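Local coordinates for apical membrane antigen 1-like protein, soluble form (Toxoplasma gondii, PDB 3ZLE) that may take part in host-cell invasion as the ectodomain of a membrane antigen from a parasite that builds a moving junction with its host, at residues Gly37-Gly42 with Ser293-Gly298; Asp212-Gln215 with Pro219-Ala222; Asp233-Pro238 with Val366-Glu371. All coordinates share one frame; numbering follows the deposited sequence.

Contact 1 of 3, residues Gly37-Gly42 with Ser293-Gly298; sequences GRDTEG and SPKSGG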
ATOM      1  N   GLY A  37     -11.685  -4.822   2.827  1.00 27.95           N
ATOM      2  CA  GLY A  37     -11.762  -5.214   4.213  1.00 26.97           C
ATOM      3  C   GLY A  37     -13.089  -4.859   4.860  1.00 32.20           C
ATOM      4  O   GLY A  37     -13.297  -5.141   6.034  1.00 31.24           O
ATOM      5  N   ARG A  38     -13.983  -4.243   4.100  1.00 31.86           N
ATOM      6  CA  ARG A  38     -15.294  -3.850   4.618  1.00 35.13           C
ATOM      7  C   ARG A  38     -16.439  -4.314   3.731  1.00 37.12           C
ATOM      8  O   ARG A  38     -16.267  -4.491   2.534  1.00 40.69           O
ATOM      9  CB  ARG A  38     -15.366  -2.354   4.732  1.00 38.00           C
ATOM     10  CG  ARG A  38     -14.715  -1.822   5.983  1.00 45.37           C
ATOM     11  CD  ARG A  38     -14.656  -0.338   5.848  1.00 53.66           C
ATOM     12  NE  ARG A  38     -14.422   0.306   7.125  1.00 67.31           N
ATOM     13  CZ  ARG A  38     -15.352   0.970   7.785  1.00 51.63           C
ATOM     14  NH1 ARG A  38     -16.594   1.012   7.315  1.00 50.07           N
ATOM     15  NH2 ARG A  38     -15.038   1.592   8.902  1.00 50.90           N
ATOM     16  N   ASP A  39     -17.635  -4.372   4.303  1.00 43.83           N
ATOM     17  CA  ASP A  39     -18.845  -4.583   3.527  1.00 43.67           C
ATOM     18  C   ASP A  39     -19.966  -3.667   3.969  1.00 41.65           C
ATOM     19  O   ASP A  39     -20.036  -3.257   5.128  1.00 31.49           O
ATOM     20  CB  ASP A  39     -19.286  -6.031   3.602  1.00 53.26           C
ATOM     21  CG  ASP A  39     -18.993  -6.647   4.926  1.00 63.23           C
ATOM     22  OD1 ASP A  39     -19.812  -6.467   5.845  1.00 74.57           O
ATOM     23  OD2 ASP A  39     -17.958  -7.341   5.043  1.00 72.12           O
ATOM     24  N   THR A  40     -20.776  -3.255   3.013  1.00 35.22           N
ATOM     25  CA  THR A  40     -21.913  -2.413   3.287  1.00 38.31           C
ATOM     26  C   THR A  40     -22.931  -2.705   2.227  1.00 42.05           C
ATOM     27  O   THR A  40     -22.562  -2.932   1.051  1.00 40.52           O
ATOM     28  CB  THR A  40     -21.536  -0.937   3.164  1.00 48.18           C
ATOM     29  OG1 THR A  40     -20.363  -0.696   3.943  1.00 49.80           O
ATOM     30  CG2 THR A  40     -22.684  -0.027   3.624  1.00 38.91           C
ATOM     31  N   GLU A  41     -24.198  -2.764   2.644  1.00 43.28           N
ATOM     32  CA  GLU A  41     -25.316  -2.965   1.727  1.00 34.32           C
ATOM     33  C   GLU A  41     -25.110  -4.168   0.818  1.00 32.70           C
ATOM     34  O   GLU A  41     -25.546  -4.168  -0.329  1.00 35.35           O
ATOM     35  CB  GLU A  41     -25.567  -1.720   0.892  1.00 32.41           C
ATOM     36  CG  GLU A  41     -25.833  -0.453   1.714  1.00 37.45           C
ATOM     37  CD  GLU A  41     -26.054   0.764   0.834  1.00 44.96           C
ATOM     38  OE1 GLU A  41     -25.788   0.677  -0.388  1.00 54.02           O
ATOM     39  OE2 GLU A  41     -26.472   1.818   1.353  1.00 58.84           O
ATOM     40  N   GLY A  42     -24.360  -5.153   1.300  1.00 36.31           N
ATOM     41  CA  GLY A  42     -24.082  -6.361   0.501  1.00 30.56           C
ATOM     42  C   GLY A  42     -22.835  -6.303  -0.389  1.00 42.12           C
ATOM     43  O   GLY A  42     -22.482  -7.302  -1.009  1.00 43.47           O
ATOM     44  N   SER A 293     -16.117 -14.227   2.064  1.00 44.19           N
ATOM     45  CA  SER A 293     -15.160 -13.209   1.586  1.00 41.83           C
ATOM     46  C   SER A 293     -14.028 -13.035   2.579  1.00 35.56           C
ATOM     47  O   SER A 293     -14.262 -12.691   3.732  1.00 44.79           O
ATOM     48  CB  SER A 293     -15.857 -11.868   1.355  1.00 37.49           C
ATOM     49  OG  SER A 293     -16.758 -11.948   0.259  1.00 39.15           O
ATOM     50  N   PRO A 294     -12.791 -13.248   2.131  1.00 27.52           N
ATOM     51  CA  PRO A 294     -11.644 -13.178   3.033  1.00 30.72           C
ATOM     52  C   PRO A 294     -11.356 -11.760   3.501  1.00 31.41           C
ATOM     53  O   PRO A 294     -11.454 -10.798   2.731  1.00 30.93           O
ATOM     54  CB  PRO A 294     -10.464 -13.699   2.177  1.00 28.45           C
ATOM     55  CG  PRO A 294     -11.034 -14.090   0.851  1.00 30.69           C
ATOM     56  CD  PRO A 294     -12.397 -13.453   0.734  1.00 31.57           C
ATOM     57  N   LYS A 295     -10.907 -11.648   4.730  1.00 32.45           N
ATOM     58  CA  LYS A 295     -10.342 -10.408   5.207  1.00 31.37           C
ATOM     59  C   LYS A 295      -9.010 -10.673   5.875  1.00 29.84           C
ATOM     60  O   LYS A 295      -8.949 -11.266   6.932  1.00 30.34           O
ATOM     61  CB  LYS A 295     -11.313  -9.723   6.150  1.00 33.87           C
ATOM     62  CG  LYS A 295     -12.622  -9.320   5.479  1.00 31.51           C
ATOM     63  CD  LYS A 295     -13.610  -8.819   6.520  1.00 41.95           C
ATOM     64  CE  LYS A 295     -14.665  -7.928   5.902  1.00 43.42           C
ATOM     65  NZ  LYS A 295     -16.008  -8.540   6.001  1.00 53.56           N
ATOM     66  N   SER A 296      -7.929 -10.321   5.181  1.00 29.21           N
ATOM     67  CA  SER A 296      -6.581 -10.417   5.737  1.00 26.94           C
ATOM     68  C   SER A 296      -6.472  -9.630   7.052  1.00 20.39           C
ATOM     69  O   SER A 296      -5.702  -9.982   7.916  1.00 28.63           O
ATOM     70  CB  SER A 296      -5.584  -9.864   4.728  1.00 27.65           C
ATOM     71  OG  SER A 296      -5.842  -8.475   4.505  1.00 34.06           O
ATOM     72  N   GLY A 297      -7.252  -8.589   7.220  1.00 22.59           N
ATOM     73  CA  GLY A 297      -6.994  -7.639   8.376  1.00 23.26           C
ATOM     74  C   GLY A 297      -5.627  -6.982   8.309  1.00 25.72           C
ATOM     75  O   GLY A 297      -5.158  -6.420   9.298  1.00 29.43           O
ATOM     76  N   GLY A 298      -4.962  -7.082   7.132  1.00 26.27           N
ATOM     77  CA  GLY A 298      -3.591  -6.606   6.992  1.00 26.81           C
ATOM     78  C   GLY A 298      -2.491  -7.490   7.557  1.00 29.80           C
ATOM     79  O   GLY A 298      -1.314  -7.121   7.526  1.00 34.70           O
TER
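The carbonyl of Gly37 lies against the end of the Lys295 side chain, its O 3.1 Å from Lys295 CE, while the backbones come no closer than 5.5 Å at the CA atoms of Gly37 and Lys295. Lys295 reaches this place with CG beside its own backbone N and anti to the carbonyl carbon (chi1 -63°); the chain then runs out almost straight to CE and bends at the last torsion, carrying NZ past Gly37 to Asp39. Arg38 contributes little here: its side chain leaves on the far side and makes a cation-pi contact with Phe205. Gly37 and Arg38 together face Glu45, a classic beta bulge in the small antiparallel hairpin of strands 38-40 and 43-45. Asp39 supplies the charge. Its CB points toward the loop, and OD2 forms a salt bridge with Lys295 NZ at 2.5 Å, a value so short that the exact length is doubtful. This charged pair lies at the protein surface and joins the hairpin to the loop between helix 253-262 and strand 303-308. NZ approaches one oxygen only, nearly in line beyond the CG-OD2 bond, and OD1 stays 4.3 Å from NZ; the two side chains meet at about a right angle. His289 touches both. Beyond Thr40, Glu41 and Gly42 take up the backbone angles of a type I' turn, and Gly42 bonds through its backbone to His289. On the loop side Ser296 OG accepts from Gly298 N at 3.1 Å, an ST turn just after Lys295.

Contact 2 of 3, residues Asp212-Gln215 with Pro219-Ala222; sequences DAWQ and PNDA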
ATOM      1  N   ASP A 212      -5.504  13.606   8.021  1.00 16.48           N
ATOM      2  CA  ASP A 212      -4.077  13.933   7.817  1.00 17.66           C
ATOM      3  C   ASP A 212      -3.195  12.982   8.612  1.00 20.55           C
ATOM      4  O   ASP A 212      -1.968  13.033   8.501  1.00 23.45           O
ATOM      5  CB  ASP A 212      -3.832  15.400   8.252  1.00 21.03           C
ATOM      6  CG  ASP A 212      -4.413  16.385   7.290  1.00 23.36           C
ATOM      7  OD1 ASP A 212      -4.511  16.073   6.068  1.00 21.04           O
ATOM      8  OD2 ASP A 212      -4.701  17.528   7.711  1.00 23.85           O
ATOM      9  N   ALA A 213      -3.800  12.068   9.404  1.00 17.76           N
ATOM     10  CA  ALA A 213      -2.984  11.269  10.342  1.00 17.53           C
ATOM     11  C   ALA A 213      -1.951  10.407   9.647  1.00 16.62           C
ATOM     12  O   ALA A 213      -0.933  10.063  10.271  1.00 22.47           O
ATOM     13  CB  ALA A 213      -3.871  10.383  11.258  1.00 13.59           C
ATOM     14  N   TRP A 214      -2.311   9.852   8.497  1.00 16.52           N
ATOM     15  CA  TRP A 214      -1.397   8.990   7.722  1.00 17.57           C
ATOM     16  C   TRP A 214       0.033   9.517   7.755  1.00 19.10           C
ATOM     17  O   TRP A 214       0.950   8.738   7.817  1.00 25.22           O
ATOM     18  CB  TRP A 214      -1.843   8.858   6.231  1.00 16.67           C
ATOM     19  CG  TRP A 214      -1.731  10.147   5.471  1.00 18.80           C
ATOM     20  CD1 TRP A 214      -2.679  11.162   5.407  1.00 21.01           C
ATOM     21  CD2 TRP A 214      -0.566  10.634   4.730  1.00 18.76           C
ATOM     22  NE1 TRP A 214      -2.179  12.229   4.631  1.00 18.90           N
ATOM     23  CE2 TRP A 214      -0.881  11.939   4.253  1.00 19.97           C
ATOM     24  CE3 TRP A 214       0.687  10.082   4.418  1.00 21.62           C
ATOM     25  CZ2 TRP A 214       0.018  12.690   3.496  1.00 19.79           C
ATOM     26  CZ3 TRP A 214       1.579  10.810   3.680  1.00 26.36           C
ATOM     27  CH2 TRP A 214       1.256  12.127   3.234  1.00 27.67           C
ATOM     28  N   GLN A 215       0.229  10.818   7.646  1.00 19.42           N
ATOM     29  CA  GLN A 215       1.546  11.376   7.570  1.00 22.48           C
ATOM     30  C   GLN A 215       2.433  10.956   8.699  1.00 25.55           C
ATOM     31  O   GLN A 215       3.545  10.766   8.527  1.00 26.10           O
ATOM     32  CB  GLN A 215       1.524  12.878   7.423  1.00 22.69           C
ATOM     33  CG  GLN A 215       2.816  13.468   6.938  1.00 23.87           C
ATOM     34  CD  GLN A 215       2.753  14.898   6.451  1.00 22.98           C
ATOM     35  OE1 GLN A 215       1.863  15.298   5.801  1.00 29.88           O
ATOM     36  NE2 GLN A 215       3.745  15.625   6.745  1.00 25.48           N
ATOM     37  N   PRO A 219       3.219   3.808   7.282  1.00 18.79           N
ATOM     38  CA  PRO A 219       4.566   3.537   6.772  1.00 18.72           C
ATOM     39  C   PRO A 219       4.734   4.032   5.334  1.00 20.85           C
ATOM     40  O   PRO A 219       4.793   3.247   4.413  1.00 23.43           O
ATOM     41  CB  PRO A 219       4.647   2.015   6.830  1.00 18.69           C
ATOM     42  CG  PRO A 219       3.242   1.569   6.603  1.00 21.80           C
ATOM     43  CD  PRO A 219       2.320   2.647   7.129  1.00 17.70           C
ATOM     44  N   ASN A 220       4.781   5.330   5.170  1.00 18.77           N
ATOM     45  CA  ASN A 220       4.738   5.961   3.860  1.00 17.16           C
ATOM     46  C   ASN A 220       5.980   5.863   3.053  1.00 18.95           C
ATOM     47  O   ASN A 220       5.898   5.929   1.836  1.00 18.22           O
ATOM     48  CB  ASN A 220       4.359   7.412   3.992  1.00 19.29           C
ATOM     49  CG  ASN A 220       3.242   7.605   4.933  1.00 20.36           C
ATOM     50  OD1 ASN A 220       2.180   6.984   4.772  1.00 23.54           O
ATOM     51  ND2 ASN A 220       3.453   8.420   5.953  1.00 17.35           N
ATOM     52  N   ASP A 221       7.131   5.653   3.704  1.00 22.60           N
ATOM     53  CA  ASP A 221       8.427   5.672   3.027  1.00 23.47           C
ATOM     54  C   ASP A 221       9.332   4.492   3.350  1.00 20.76           C
ATOM     55  O   ASP A 221       9.189   3.840   4.390  1.00 18.36           O
ATOM     56  CB  ASP A 221       9.154   7.001   3.328  1.00 24.53           C
ATOM     57  CG  ASP A 221       8.289   8.209   3.047  1.00 34.85           C
ATOM     58  OD1 ASP A 221       8.024   8.475   1.857  1.00 43.42           O
ATOM     59  OD2 ASP A 221       7.881   8.905   4.010  1.00 29.00           O
ATOM     60  N   ALA A 222      10.227   4.181   2.416  1.00 22.04           N
ATOM     61  CA  ALA A 222      11.310   3.210   2.622  1.00 19.94           C
ATOM     62  C   ALA A 222      12.245   3.775   3.655  1.00 21.32           C
ATOM     63  O   ALA A 222      12.262   4.963   3.881  1.00 16.53           O
ATOM     64  CB  ALA A 222      12.050   2.975   1.306  1.00 20.91           C
TER
HETATM   65  O   HOH W   1       5.900   9.603   6.379  1.00 34.28           O
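Asn220 turns its amide back to the short helix 214-217, and ND2 gives a nearly straight hydrogen bond (169°) to Trp214 O at 3.1 Å. The oxygen lies in the plane of the Asn220 amide, yet the donor stands above the carbonyl plane of Trp214. With CG beside its backbone N, Asn220 also brings its amide to the edge of the indole: OD1 is 3.5 Å from Trp214 CE3, and CG lies in the ring plane, the amide turned 73° against it. Trp214 CG sits between backbone N and carbonyl carbon (chi1 67°), which folds the ring back beside its own helix, where Gln215 CB packs over one face 3.9 Å above the plane. At the far end of the indole, NE1 is bonded to Thr119 OG1, fixing the rotation of the ring. A water accepts from Asn220 ND2 at 2.8 Å and donates to Asp221 OD2 at 3.2 Å, with a weak link to Gln215 O, which is also held by Arg21. Cys218, between the segments, is tied by a disulfide to Cys50. From there Asn220 pairs by backbone with Ser341, and the chain runs on into strand 222-223, where Ala222 packs against strands 333-337 and 344-345.

Contact 3 of 3, residues Asp233-Pro238 with Val366-Glu371; sequences DGQCVP and VQVVTE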
ATOM      1  N   ASP A 233      17.922 -10.797  22.784  1.00 52.40           N
ATOM      2  CA  ASP A 233      19.262 -10.928  23.333  1.00 49.15           C
ATOM      3  C   ASP A 233      20.021  -9.616  23.269  1.00 48.56           C
ATOM      4  O   ASP A 233      21.197  -9.589  22.914  1.00 64.78           O
ATOM      5  CB  ASP A 233      20.041 -11.998  22.581  1.00 59.44           C
ATOM      6  CG  ASP A 233      19.626 -13.390  22.968  1.00 75.86           C
ATOM      7  OD1 ASP A 233      19.548 -13.671  24.185  1.00 69.92           O
ATOM      8  OD2 ASP A 233      19.370 -14.203  22.053  1.00 81.93           O
ATOM      9  N   GLY A 234      19.341  -8.526  23.590  1.00 42.83           N
ATOM     10  CA  GLY A 234      19.989  -7.213  23.661  1.00 38.49           C
ATOM     11  C   GLY A 234      20.540  -6.641  22.359  1.00 35.05           C
ATOM     12  O   GLY A 234      21.348  -5.715  22.398  1.00 38.79           O
ATOM     13  N   GLN A 235      19.901  -6.993  21.245  1.00 35.19           N
ATOM     14  CA  GLN A 235      20.418  -6.743  19.887  1.00 33.33           C
ATOM     15  C   GLN A 235      19.155  -6.765  19.017  1.00 30.22           C
ATOM     16  O   GLN A 235      18.216  -7.497  19.346  1.00 33.11           O
ATOM     17  CB  GLN A 235      21.376  -7.893  19.516  1.00 28.06           C
ATOM     18  CG  GLN A 235      21.309  -8.387  18.104  1.00 40.33           C
ATOM     19  CD  GLN A 235      22.334  -9.478  17.834  1.00 36.47           C
ATOM     20  OE1 GLN A 235      22.752 -10.204  18.733  1.00 46.54           O
ATOM     21  NE2 GLN A 235      22.749  -9.576  16.606  1.00 43.06           N
ATOM     22  N   CYS A 236      19.048  -5.854  18.040  1.00 24.85           N
ATOM     23  CA  CYS A 236      18.176  -6.062  16.872  1.00 22.92           C
ATOM     24  C   CYS A 236      18.697  -7.108  15.893  1.00 26.51           C
ATOM     25  O   CYS A 236      19.701  -6.900  15.233  1.00 28.41           O
ATOM     26  CB  CYS A 236      17.973  -4.752  16.088  1.00 30.35           C
ATOM     27  SG  CYS A 236      16.512  -4.821  14.984  1.00 35.10           S
ATOM     28  N   VAL A 237      17.969  -8.199  15.709  1.00 29.08           N
ATOM     29  CA  VAL A 237      18.375  -9.122  14.703  1.00 27.33           C
ATOM     30  C   VAL A 237      17.492  -9.048  13.482  1.00 24.60           C
ATOM     31  O   VAL A 237      16.314  -9.340  13.560  1.00 31.72           O
ATOM     32  CB  VAL A 237      18.574 -10.574  15.218  1.00 30.50           C
ATOM     33  CG1 VAL A 237      18.674 -10.619  16.732  1.00 22.70           C
ATOM     34  CG2 VAL A 237      17.493 -11.497  14.712  1.00 26.98           C
ATOM     35  N   PRO A 238      18.089  -8.681  12.336  1.00 28.23           N
ATOM     36  CA  PRO A 238      17.297  -8.364  11.148  1.00 25.61           C
ATOM     37  C   PRO A 238      16.724  -9.622  10.575  1.00 26.05           C
ATOM     38  O   PRO A 238      17.336 -10.671  10.678  1.00 35.44           O
ATOM     39  CB  PRO A 238      18.346  -7.744  10.145  1.00 24.47           C
ATOM     40  CG  PRO A 238      19.694  -8.089  10.705  1.00 23.77           C
ATOM     41  CD  PRO A 238      19.530  -8.308  12.195  1.00 24.08           C
ATOM     42  N   VAL A 366      32.508 -12.337  20.248  1.00 43.20           N
ATOM     43  CA  VAL A 366      31.864 -11.154  19.628  1.00 44.39           C
ATOM     44  C   VAL A 366      30.526 -10.839  20.308  1.00 39.87           C
ATOM     45  O   VAL A 366      29.679 -11.708  20.467  1.00 36.33           O
ATOM     46  CB  VAL A 366      31.632 -11.367  18.110  1.00 37.86           C
ATOM     47  CG1 VAL A 366      30.920 -10.165  17.500  1.00 40.46           C
ATOM     48  CG2 VAL A 366      32.961 -11.571  17.399  1.00 35.41           C
ATOM     49  N   GLN A 367      30.358  -9.601  20.738  1.00 39.37           N
ATOM     50  CA  GLN A 367      29.044  -9.125  21.181  1.00 36.62           C
ATOM     51  C   GLN A 367      28.533  -8.006  20.258  1.00 41.11           C
ATOM     52  O   GLN A 367      29.336  -7.284  19.662  1.00 36.00           O
ATOM     53  CB  GLN A 367      29.141  -8.604  22.607  1.00 31.87           C
ATOM     54  CG  GLN A 367      30.096  -7.438  22.781  1.00 32.20           C
ATOM     55  CD  GLN A 367      30.247  -7.068  24.235  1.00 37.95           C
ATOM     56  OE1 GLN A 367      29.491  -7.547  25.074  1.00 44.83           O
ATOM     57  NE2 GLN A 367      31.197  -6.195  24.543  1.00 43.03           N
ATOM     58  N   VAL A 368      27.210  -7.844  20.165  1.00 35.81           N
ATOM     59  CA  VAL A 368      26.615  -6.765  19.365  1.00 25.67           C
ATOM     60  C   VAL A 368      26.287  -5.572  20.255  1.00 31.16           C
ATOM     61  O   VAL A 368      25.908  -5.745  21.407  1.00 40.23           O
ATOM     62  CB  VAL A 368      25.395  -7.277  18.585  1.00 31.54           C
ATOM     63  CG1 VAL A 368      24.806  -6.168  17.691  1.00 27.20           C
ATOM     64  CG2 VAL A 368      25.817  -8.469  17.719  1.00 22.81           C
ATOM     65  N   VAL A 369      26.708  -4.384  19.834  1.00 29.39           N
ATOM     66  CA  VAL A 369      26.618  -3.201  20.677  1.00 28.02           C
ATOM     67  C   VAL A 369      25.801  -2.183  19.868  1.00 36.25           C
ATOM     68  O   VAL A 369      25.983  -2.081  18.648  1.00 39.68           O
ATOM     69  CB  VAL A 369      28.054  -2.672  21.020  1.00 34.56           C
ATOM     70  CG1 VAL A 369      28.027  -1.346  21.740  1.00 30.44           C
ATOM     71  CG2 VAL A 369      28.787  -3.663  21.909  1.00 32.07           C
ATOM     72  N   THR A 370      24.770  -1.610  20.497  1.00 38.73           N
ATOM     73  CA  THR A 370      23.928  -0.563  19.891  1.00 32.98           C
ATOM     74  C   THR A 370      24.235   0.762  20.578  1.00 31.45           C
ATOM     75  O   THR A 370      24.186   0.851  21.795  1.00 33.64           O
ATOM     76  CB  THR A 370      22.412  -0.866  20.077  1.00 43.03           C
ATOM     77  OG1 THR A 370      22.133  -2.217  19.697  1.00 39.05           O
ATOM     78  CG2 THR A 370      21.537   0.066  19.218  1.00 39.96           C
ATOM     79  N   GLU A 371      24.650   1.764  19.809  1.00 26.42           N
ATOM     80  CA  GLU A 371      24.974   3.046  20.408  1.00 34.93           C
ATOM     81  C   GLU A 371      24.510   4.226  19.576  1.00 32.22           C
ATOM     82  O   GLU A 371      23.978   4.065  18.465  1.00 25.14           O
ATOM     83  CB  GLU A 371      26.474   3.238  20.693  1.00 32.22           C
ATOM     84  CG  GLU A 371      27.336   2.009  20.907  1.00 47.42           C
ATOM     85  CD  GLU A 371      28.815   2.343  20.733  1.00 44.84           C
ATOM     86  OE1 GLU A 371      29.369   3.040  21.603  1.00 51.23           O
ATOM     87  OE2 GLU A 371      29.388   2.006  19.677  1.00 43.14           O
TER
HETATM   88  O   HOH W   2      20.128  -2.634  17.845  1.00 44.34           O
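Two antiparallel sheets meet where Gln235, on the outermost strand 235-238 of one, lays its side chain against Val368, on the middle strand 366-373 of the other. The CA atoms of these two residues are 6.2 Å apart, and the junction is made by side chains. Gln235 is extended beyond CG, so that its amide ends beside the valine, and the two side chains cross at about a right angle. Val368 CG2 sits over the face of that amide, 3.4 Å from Gln235 NE2 and 3.6 Å from Gln235 CD, a methyl against a flat polar group. The valine aims this branch by placing CG1 anti to the backbone N (chi1 -177°), which leaves CG2 beside that N; CG1 is the more distant methyl, 4.1 Å from Gln235 NE2. In the arrangement known for this antigen family, strand 235-238 would belong to the second, PAN-like domain and strand 366-373 to the disulfide-rich third. Cys236 fits this reading: its SG is bonded to Cys326, joining two strands of the first sheet, whereas Cys350-Cys372 and the bonds Cys362-Cys384 and Cys365-Cys385 brace the other. Further along, a water spans the gap, 2.8 Å from Thr370 OG1 and more weakly bound by Cys236 N at 3.4 Å. Gly234 O stands 4.5 Å from Thr370 OG1, and the positive phi of Gly234 marks the turn leading into the strand. Strand 376-383 adds a direct polar link, Gln379 NE2 donating to Cys236 O, while Gln379 also touches Val368.

In the fold
From the N terminus, the chain first passes the hairpin at 37-42, whose partner 293-298 comes some 250 residues later. Within that long loop, contact 2 closes a much smaller one, only three residues lying between 212-215 and 219-222. The chain then starts contact 3 at 233-238, returns to the hairpin at 293-298, and closes contact 3 at 366-371, so contacts 1 and 3 cross along the sequence while contacts 2 and 3 follow in series. Contact 1 ties the hairpin to the later loop, contact 2 spans the one-turn helix 214-217, joining Trp214 to the chain just after it, and contact 3 joins a mid-chain sheet to the one near the C terminus; the centres of contacts 1 and 3 are 40 Å apart.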